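Side-chain contacts in probable transcriptional regulatory protein NarL (Mycobacterium tuberculosis, PDB 3EUL), which probably acts, once phosphorylated by the sensor NarS, as a DNA-binding response regulator that controls genes of aerobic nitrate metabolism together with DevR: residues V18-D23 and G30-L35; R91-S96 and V126-D131. All coordinates share one frame; numbering follows the deposited sequence.

Contact 1 of 2, residues V18-D23 and G30-L35; sequences VVVGDD and GVVRAL
V20 meets three residues of the helix at once: V31, V32 and L35. With CG1 anti to the backbone N (chi1 176°), CG2 falls anti to the carbonyl carbon and does most of the touching. L35 comes at it tip to tip, with L35 CD1 3.9 Å from V20 CG2. V31 crosses at a slant, and V31 CG1 faces both V20 methyls equally, 4.0 Å from V20 CG1 and from V20 CG2. V32 adds its CG2, 4.0 Å from V20 CG2 and almost as near V20 CB.

Two residues earlier in the strand, V18 points to the same face. It crosses L35 at about a right angle, and its CG1 stops 4.0 Å from L35 CD1. That leucine methyl therefore bridges V18 and V20. The side chain of L35 is extended past CG (chi2 175°), which carries CD1 forward to the strand.

Strand 16-21 and helix 25-38 open the first beta-alpha-beta unit of the receiver domain, and the two short segments run nearly antiparallel, at 158°. The other methyl of L35, CD2, turns to V126 and V129 of helix 122-134. No hydrogen bond joins strand segment to helix segment: the grip is purely apolar, made by the methyl groups of branched side chains at van der Waals distance, so it depends on shape and on exclusion of water.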
loop_
_atom_site.group_PDB
_atom_site.type_symbol
_atom_site.label_atom_id
_atom_site.label_comp_id
_atom_site.label_asym_id
_atom_site.label_seq_id
_atom_site.Cartn_x
_atom_site.Cartn_y
_atom_site.Cartn_z
ATOM N N VAL A 18 -1.661 3.957 -8.243
ATOM C CA VAL A 18 -1.735 3.408 -6.877
ATOM C C VAL A 18 -3.120 2.996 -6.417
ATOM O O VAL A 18 -4.118 3.676 -6.696
ATOM C CB VAL A 18 -1.160 4.467 -5.881
ATOM C CG1 VAL A 18 -1.243 3.986 -4.439
ATOM C CG2 VAL A 18 0.293 4.811 -6.329
ATOM N N VAL A 19 -3.188 1.866 -5.695
ATOM C CA VAL A 19 -4.355 1.526 -4.888
ATOM C C VAL A 19 -4.009 1.791 -3.419
ATOM O O VAL A 19 -2.939 1.375 -2.944
ATOM C CB VAL A 19 -4.800 0.035 -5.106
ATOM C CG1 VAL A 19 -5.821 -0.427 -4.027
ATOM C CG2 VAL A 19 -5.375 -0.168 -6.532
ATOM N N VAL A 20 -4.910 2.492 -2.711
ATOM C CA VAL A 20 -4.785 2.791 -1.283
ATOM C C VAL A 20 -5.850 2.015 -0.493
ATOM O O VAL A 20 -7.030 1.967 -0.888
ATOM C CB VAL A 20 -4.915 4.317 -0.975
ATOM C CG1 VAL A 20 -4.886 4.565 0.556
ATOM C CG2 VAL A 20 -3.841 5.145 -1.697
ATOM N N GLY A 21 -5.440 1.359 0.590
ATOM C CA GLY A 21 -6.346 0.579 1.408
ATOM C C GLY A 21 -6.155 0.915 2.875
ATOM O O GLY A 21 -5.032 0.886 3.370
ATOM N N ASP A 22 -7.254 1.284 3.552
ATOM C CA ASP A 22 -7.268 1.573 4.992
ATOM C C ASP A 22 -8.730 1.617 5.406
ATOM O O ASP A 22 -9.571 2.122 4.664
ATOM C CB ASP A 22 -6.577 2.902 5.305
ATOM C CG ASP A 22 -6.113 3.029 6.770
ATOM O OD1 ASP A 22 -6.941 2.978 7.720
ATOM O OD2 ASP A 22 -4.888 3.233 6.979
ATOM N N ASP A 23 -9.026 1.076 6.582
ATOM C CA ASP A 23 -10.397 1.099 7.101
ATOM C C ASP A 23 -10.691 2.321 7.971
ATOM O O ASP A 23 -11.818 2.449 8.475
ATOM C CB ASP A 23 -10.709 -0.199 7.846
ATOM C CG ASP A 23 -10.104 -0.256 9.244
ATOM O OD1 ASP A 23 -9.024 0.334 9.505
ATOM O OD2 ASP A 23 -10.715 -0.924 10.093
ATOM N N GLY A 30 -6.469 11.219 3.695
ATOM C CA GLY A 30 -5.265 12.011 3.894
ATOM C C GLY A 30 -4.152 11.541 2.989
ATOM O O GLY A 30 -3.457 12.348 2.403
ATOM N N VAL A 31 -3.997 10.216 2.879
ATOM C CA VAL A 31 -3.036 9.613 1.974
ATOM C C VAL A 31 -3.381 9.916 0.500
ATOM O O VAL A 31 -2.515 10.290 -0.292
ATOM C CB VAL A 31 -2.979 8.086 2.178
ATOM C CG1 VAL A 31 -2.086 7.414 1.096
ATOM C CG2 VAL A 31 -2.461 7.758 3.567
ATOM N N VAL A 32 -4.644 9.737 0.144
ATOM C CA VAL A 32 -5.080 9.935 -1.230
ATOM C C VAL A 32 -4.848 11.393 -1.631
ATOM O O VAL A 32 -4.401 11.655 -2.726
ATOM C CB VAL A 32 -6.525 9.541 -1.441
ATOM C CG1 VAL A 32 -7.021 10.034 -2.801
ATOM C CG2 VAL A 32 -6.691 7.985 -1.293
ATOM N N ARG A 33 -5.120 12.321 -0.733
ATOM C CA ARG A 33 -4.868 13.732 -1.039
ATOM C C ARG A 33 -3.390 14.051 -1.210
ATOM O O ARG A 33 -3.020 14.736 -2.171
ATOM C CB ARG A 33 -5.466 14.632 0.029
ATOM C CG ARG A 33 -5.827 15.981 -0.500
ATOM C CD ARG A 33 -6.957 16.532 0.304
ATOM N NE ARG A 33 -7.084 17.980 0.241
ATOM C CZ ARG A 33 -6.239 18.830 0.818
ATOM N NH1 ARG A 33 -5.153 18.407 1.484
ATOM N NH2 ARG A 33 -6.467 20.120 0.725
ATOM N N ALA A 34 -2.561 13.583 -0.292
ATOM C CA ALA A 34 -1.079 13.700 -0.424
ATOM C C ALA A 34 -0.572 13.203 -1.763
ATOM O O ALA A 34 0.228 13.877 -2.436
ATOM C CB ALA A 34 -0.360 12.935 0.684
ATOM N N LEU A 35 -1.006 11.997 -2.153
ATOM C CA LEU A 35 -0.545 11.433 -3.417
ATOM C C LEU A 35 -1.062 12.247 -4.615
ATOM O O LEU A 35 -0.298 12.617 -5.515
ATOM C CB LEU A 35 -0.945 9.947 -3.503
ATOM C CG LEU A 35 -0.360 9.010 -2.449
ATOM C CD1 LEU A 35 -0.930 7.556 -2.573
ATOM C CD2 LEU A 35 1.146 9.034 -2.497
#

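Contact 2 of 2, residues R91-S96 and V126-D131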
loop_
_atom_site.group_PDB
_atom_site.type_symbol
_atom_site.label_atom_id
_atom_site.label_comp_id
_atom_site.label_asym_id
_atom_site.label_seq_id
_atom_site.Cartn_x
_atom_site.Cartn_y
_atom_site.Cartn_z
ATOM N N ARG A 91 3.788 -3.735 -6.511
ATOM C CA ARG A 91 4.558 -3.752 -5.257
ATOM C C ARG A 91 3.668 -3.327 -4.133
ATOM O O ARG A 91 2.994 -2.310 -4.239
ATOM C CB ARG A 91 5.752 -2.837 -5.365
ATOM C CG ARG A 91 6.767 -3.440 -6.299
ATOM C CD ARG A 91 7.946 -2.574 -6.571
ATOM N NE ARG A 91 8.819 -2.242 -5.434
ATOM C CZ ARG A 91 9.547 -3.072 -4.676
ATOM N NH1 ARG A 91 9.485 -4.394 -4.790
ATOM N NH2 ARG A 91 10.323 -2.551 -3.722
ATOM N N VAL A 92 3.623 -4.116 -3.071
ATOM C CA VAL A 92 2.735 -3.822 -1.944
ATOM C C VAL A 92 3.534 -3.199 -0.781
ATOM O O VAL A 92 4.360 -3.868 -0.132
ATOM C CB VAL A 92 1.980 -5.063 -1.480
ATOM C CG1 VAL A 92 1.152 -4.743 -0.222
ATOM C CG2 VAL A 92 1.076 -5.594 -2.632
ATOM N N LEU A 93 3.266 -1.923 -0.534
ATOM C CA LEU A 93 3.902 -1.154 0.536
ATOM C C LEU A 93 2.938 -1.133 1.704
ATOM O O LEU A 93 1.781 -0.765 1.549
ATOM C CB LEU A 93 4.209 0.254 -0.005
ATOM C CG LEU A 93 5.208 1.175 0.643
ATOM C CD1 LEU A 93 6.610 0.568 0.810
ATOM C CD2 LEU A 93 5.272 2.458 -0.188
ATOM N N LEU A 94 3.366 -1.591 2.877
ATOM C CA LEU A 94 2.464 -1.579 4.038
ATOM C C LEU A 94 2.752 -0.357 4.915
ATOM O O LEU A 94 3.873 0.170 4.965
ATOM C CB LEU A 94 2.555 -2.873 4.873
ATOM C CG LEU A 94 2.229 -4.194 4.178
ATOM C CD1 LEU A 94 2.442 -5.432 5.109
ATOM C CD2 LEU A 94 0.816 -4.189 3.511
ATOM N N ILE A 95 1.718 0.085 5.604
ATOM C CA ILE A 95 1.826 1.164 6.560
ATOM C C ILE A 95 1.078 0.749 7.818
ATOM O O ILE A 95 0.033 0.109 7.753
ATOM C CB ILE A 95 1.312 2.485 5.937
ATOM C CG1 ILE A 95 1.644 3.688 6.824
ATOM C CG2 ILE A 95 -0.224 2.385 5.576
ATOM C CD1 ILE A 95 1.630 5.018 6.065
ATOM N N SER A 96 1.604 1.121 8.984
ATOM C CA SER A 96 0.947 0.748 10.214
ATOM C C SER A 96 1.316 1.647 11.378
ATOM O O SER A 96 2.367 2.290 11.387
ATOM C CB SER A 96 1.324 -0.696 10.573
ATOM O OG SER A 96 0.466 -1.173 11.589
ATOM N N VAL A 126 4.782 10.230 -0.192
ATOM C CA VAL A 126 4.889 10.393 -1.630
ATOM C C VAL A 126 6.211 9.784 -2.071
ATOM O O VAL A 126 6.245 8.987 -2.998
ATOM C CB VAL A 126 4.818 11.862 -2.063
ATOM C CG1 VAL A 126 5.275 12.054 -3.531
ATOM C CG2 VAL A 126 3.409 12.405 -1.844
ATOM N N LYS A 127 7.300 10.168 -1.414
ATOM C CA LYS A 127 8.607 9.657 -1.787
ATOM C C LYS A 127 8.703 8.121 -1.664
ATOM O O LYS A 127 9.264 7.461 -2.531
ATOM C CB LYS A 127 9.703 10.340 -0.968
ATOM C CG LYS A 127 11.073 9.715 -1.176
ATOM C CD LYS A 127 12.182 10.495 -0.495
ATOM C CE LYS A 127 13.520 9.729 -0.583
ATOM N NZ LYS A 127 13.830 9.457 -2.025
ATOM N N ALA A 128 8.157 7.574 -0.594
ATOM C CA ALA A 128 8.103 6.109 -0.423
ATOM C C ALA A 128 7.377 5.412 -1.556
ATOM O O ALA A 128 7.853 4.399 -2.096
ATOM C CB ALA A 128 7.482 5.749 0.916
ATOM N N VAL A 129 6.228 5.947 -1.947
ATOM C CA VAL A 129 5.461 5.373 -3.053
ATOM C C VAL A 129 6.235 5.479 -4.385
ATOM O O VAL A 129 6.359 4.511 -5.140
ATOM C CB VAL A 129 4.087 6.062 -3.141
ATOM C CG1 VAL A 129 3.412 5.786 -4.458
ATOM C CG2 VAL A 129 3.226 5.597 -1.954
ATOM N N LEU A 130 6.774 6.657 -4.660
ATOM C CA LEU A 130 7.538 6.875 -5.880
ATOM C C LEU A 130 8.805 6.022 -5.940
ATOM O O LEU A 130 9.104 5.445 -6.986
ATOM C CB LEU A 130 7.871 8.372 -6.065
ATOM C CG LEU A 130 6.644 9.284 -6.280
ATOM C CD1 LEU A 130 7.056 10.753 -6.484
ATOM C CD2 LEU A 130 5.785 8.792 -7.447
ATOM N N ASP A 131 9.523 5.905 -4.825
ATOM C CA ASP A 131 10.752 5.091 -4.770
ATOM C C ASP A 131 10.429 3.601 -4.960
ATOM O O ASP A 131 11.163 2.854 -5.615
ATOM C CB ASP A 131 11.462 5.274 -3.428
ATOM C CG ASP A 131 12.199 6.601 -3.309
ATOM O OD1 ASP A 131 12.382 7.304 -4.332
ATOM O OD2 ASP A 131 12.615 6.946 -2.175
#
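L93, on strand 91-96, an inner strand of the receiver domain's parallel five-stranded sheet, packs against A128 and V129 of helix 122-134, the last helix of this CheY-like fold.

The apolar part rests on one methyl. L93 CD2 stands 4.1 Å from A128 CB and 4.1 Å from V129 CG2, so the leucine reaches the helix with a single branch placed between two consecutive residues. With CG anti to N (chi1 -161°) and CD1 folded back (chi2 55°), CD2 is the extended branch, anti to CA, and it reaches the helix. L116 of the adjoining strand 114-117 touches both L93 and A128, while V129 also meets L66 and L35, which extends the same hydrophobic layer over neighbouring elements.

The same methyl also lies against helix backbone. L93 CD2 is 3.8 Å from A128 O and 4.0 Å from V129 N, van der Waals contacts that bring the leucine right up to the peptide link between the two residues. A small A128 side chain is consistent with so close an approach. No hydrogen bond spans the two segments.

Polar interactions sit at the margins. R91, at the start of the strand, uses its NE to bond the carbonyl oxygen of C132, just beyond the helical segment, and so ties the strand to the helix end. Along the helix itself, K127 and D131 form a salt bridge one turn apart, in which K127 NZ approaches the syn lone pair of D131 OD2 at 2.8 Å.

How the contacts relate
Contacts 1 and 2 place two helices against one parallel sheet, and their centres are about 10 Å apart. They touch directly: V18 CG2 lies 3.8 Å from V129 CG1, L35 CD2 is 4.1 Å from V129 CG2, and A34 O meets V126 CG2 at 3.6 Å. Helices 25-38 and 122-134 therefore share one apolar layer, in which L35 and V129 each serve both their own contact and the interface between them. The phosphorylation site, D68 by similarity, ends strand 64-68, which runs between strands 16-21 and 91-96. The 18-23 segment runs on past its contact residues toward that site: D22 and D23 touch D68, and D22 forms a salt bridge with K118.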